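Local atomic coordinates of protection of telomeres protein 1 (Schizosaccharomyces pombe, PDB entry 1QZG), a protein that binds single-stranded telomeric DNA through this N-terminal OB-fold piece, protects the 3' overhang of chromosome ends and regulates telomerase and telomere length. Residues P106-Q111 / A132-F137. Sequence-based numbering, arbitrary orientation.
Sequences PLLLHQ and ALWPDF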
loop_
_atom_site.group_PDB
_atom_site.type_symbol
_atom_site.label_atom_id
_atom_site.label_comp_id
_atom_site.label_asym_id
_atom_site.label_seq_id
_atom_site.Cartn_x
_atom_site.Cartn_y
_atom_site.Cartn_z
ATOM N N PRO C 106 2.202 0.153 7.571
ATOM C CA PRO C 106 2.852 -0.246 6.321
ATOM C C PRO C 106 1.915 -1.237 5.633
ATOM O O PRO C 106 1.336 -2.112 6.285
ATOM C CB PRO C 106 4.145 -0.908 6.794
ATOM C CG PRO C 106 4.443 -0.175 8.084
ATOM C CD PRO C 106 3.078 -0.114 8.724
ATOM N N LEU C 107 1.749 -1.082 4.327
ATOM C CA LEU C 107 0.889 -1.963 3.553
ATOM C C LEU C 107 1.559 -2.371 2.256
ATOM O O LEU C 107 1.985 -1.517 1.470
ATOM C CB LEU C 107 -0.431 -1.267 3.213
ATOM C CG LEU C 107 -1.384 -2.047 2.289
ATOM C CD1 LEU C 107 -1.894 -3.330 2.997
ATOM C CD2 LEU C 107 -2.548 -1.165 1.926
ATOM N N LEU C 108 1.637 -3.680 2.038
ATOM C CA LEU C 108 2.207 -4.247 0.828
ATOM C C LEU C 108 1.051 -4.793 -0.021
ATOM O O LEU C 108 0.250 -5.604 0.454
ATOM C CB LEU C 108 3.171 -5.382 1.194
ATOM C CG LEU C 108 3.966 -6.081 0.091
ATOM C CD1 LEU C 108 5.033 -6.980 0.735
ATOM C CD2 LEU C 108 3.036 -6.905 -0.791
ATOM N N LEU C 109 0.963 -4.344 -1.270
ATOM C CA LEU C 109 -0.094 -4.797 -2.171
ATOM C C LEU C 109 0.485 -5.527 -3.369
ATOM O O LEU C 109 1.422 -5.049 -4.019
ATOM C CB LEU C 109 -0.938 -3.612 -2.648
ATOM C CG LEU C 109 -1.775 -2.918 -1.567
ATOM C CD1 LEU C 109 -2.246 -1.540 -2.061
ATOM C CD2 LEU C 109 -2.992 -3.808 -1.235
ATOM N N HIS C 110 -0.059 -6.708 -3.643
ATOM C CA HIS C 110 0.385 -7.514 -4.776
ATOM C C HIS C 110 -0.714 -7.599 -5.827
ATOM O O HIS C 110 -1.794 -8.109 -5.541
ATOM C CB HIS C 110 0.755 -8.919 -4.288
ATOM C CG HIS C 110 1.189 -9.843 -5.369
ATOM N ND1 HIS C 110 0.603 -11.073 -5.574
ATOM C CD2 HIS C 110 2.144 -9.719 -6.323
ATOM C CE1 HIS C 110 1.176 -11.663 -6.606
ATOM N NE2 HIS C 110 2.112 -10.862 -7.078
ATOM N N GLN C 111 -0.436 -7.077 -7.022
ATOM C CA GLN C 111 -1.392 -7.120 -8.161
ATOM C C GLN C 111 -2.387 -5.966 -8.137
ATOM O O GLN C 111 -3.576 -6.155 -7.879
ATOM C CB GLN C 111 -2.119 -8.479 -8.227
ATOM C CG GLN C 111 -1.222 -9.641 -8.666
ATOM C CD GLN C 111 -1.242 -9.892 -10.177
ATOM O OE1 GLN C 111 -2.205 -10.423 -10.713
ATOM N NE2 GLN C 111 -0.186 -9.498 -10.829
ATOM N N ALA C 132 -0.180 -7.648 2.660
ATOM C CA ALA C 132 0.442 -7.841 3.963
ATOM C C ALA C 132 0.292 -6.474 4.627
ATOM O O ALA C 132 0.548 -5.430 4.006
ATOM C CB ALA C 132 1.919 -8.219 3.819
ATOM N N LEU C 133 -0.137 -6.484 5.884
ATOM C CA LEU C 133 -0.361 -5.264 6.648
ATOM C C LEU C 133 0.425 -5.341 7.969
ATOM O O LEU C 133 0.388 -6.359 8.653
ATOM C CB LEU C 133 -1.854 -5.147 6.951
ATOM C CG LEU C 133 -2.602 -3.821 7.031
ATOM C CD1 LEU C 133 -3.298 -3.697 8.376
ATOM C CD2 LEU C 133 -1.657 -2.674 6.788
ATOM N N TRP C 134 1.135 -4.274 8.316
ATOM C CA TRP C 134 1.929 -4.233 9.550
ATOM C C TRP C 134 1.372 -3.238 10.560
ATOM O O TRP C 134 0.545 -2.383 10.222
ATOM C CB TRP C 134 3.386 -3.856 9.244
ATOM C CG TRP C 134 4.193 -4.969 8.658
ATOM C CD1 TRP C 134 4.998 -5.843 9.333
ATOM C CD2 TRP C 134 4.260 -5.349 7.274
ATOM N NE1 TRP C 134 5.564 -6.740 8.456
ATOM C CE2 TRP C 134 5.130 -6.459 7.187
ATOM C CE3 TRP C 134 3.674 -4.856 6.102
ATOM C CZ2 TRP C 134 5.423 -7.090 5.968
ATOM C CZ3 TRP C 134 3.967 -5.482 4.888
ATOM C CH2 TRP C 134 4.836 -6.584 4.834
ATOM N N PRO C 135 1.817 -3.338 11.828
ATOM C CA PRO C 135 1.313 -2.394 12.827
ATOM C C PRO C 135 1.987 -1.049 12.577
ATOM O O PRO C 135 2.979 -0.970 11.849
ATOM C CB PRO C 135 1.794 -2.982 14.161
ATOM C CG PRO C 135 2.331 -4.362 13.828
ATOM C CD PRO C 135 2.799 -4.265 12.416
ATOM N N ASP C 136 1.414 -0.000 13.163
ATOM C CA ASP C 136 2.074 1.284 13.068
ATOM C C ASP C 136 3.107 1.279 14.181
ATOM O O ASP C 136 2.823 1.754 15.289
ATOM C CB ASP C 136 1.084 2.450 13.240
ATOM C CG ASP C 136 1.749 3.816 13.366
ATOM O OD1 ASP C 136 2.995 3.884 13.248
ATOM O OD2 ASP C 136 1.012 4.813 13.563
ATOM N N PHE C 137 4.298 0.767 13.892
ATOM C CA PHE C 137 5.349 0.610 14.899
ATOM C C PHE C 137 5.598 1.831 15.769
ATOM O O PHE C 137 5.753 1.714 16.985
ATOM C CB PHE C 137 6.656 0.231 14.211
ATOM C CG PHE C 137 6.572 -1.012 13.385
ATOM C CD1 PHE C 137 6.550 -0.917 11.998
ATOM C CD2 PHE C 137 6.531 -2.274 13.971
ATOM C CE1 PHE C 137 6.496 -2.058 11.209
ATOM C CE2 PHE C 137 6.475 -3.430 13.184
ATOM C CZ PHE C 137 6.458 -3.315 11.798
#
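Pro106 closes the strand pair at the end where residues 134-137 leave the sheet: having no N-H, it cannot return a bond to Trp134, which gives one to it, and its CD lies against the backbone, 3.2 Å from Pro135 O. Its own carbonyl still works, with Trp134 N reaching Pro106 O at 3.0 Å. Further along, Leu108 and Ala132 form an antiparallel hydrogen-bonded pair; Leu108 N points almost straight at Ala132 O (2.8 Å), and Ala132 N returns a bond to Leu108 O. The Trp134 side chain, with CG anti to its carbonyl carbon (chi1 -76°), runs back beside the strand; its broad indole spans from proline to leucine, the edge along Pro106 O and Leu108 CB, with Trp134 CZ3 3.8 Å from Leu108 CB. The small methyl of Ala132 fits beside Leu108 CB on this same face. On the other face Leu107 and Leu133, a non-hydrogen-bonded pair, bring Leu107 CD1 to 3.9 Å from Leu133 CD2, branched apolar chains suited to a buried position. Strand 43-59 pairs with the other edge of 106-109, placing it between 43-59 and 129-133 in the curled OB-fold sheet. Trp134 meets the Phe48 ring and bonds through NE1 to Glu161, while Pro106 and Trp134 both pack on Ala164 of helix 158-175.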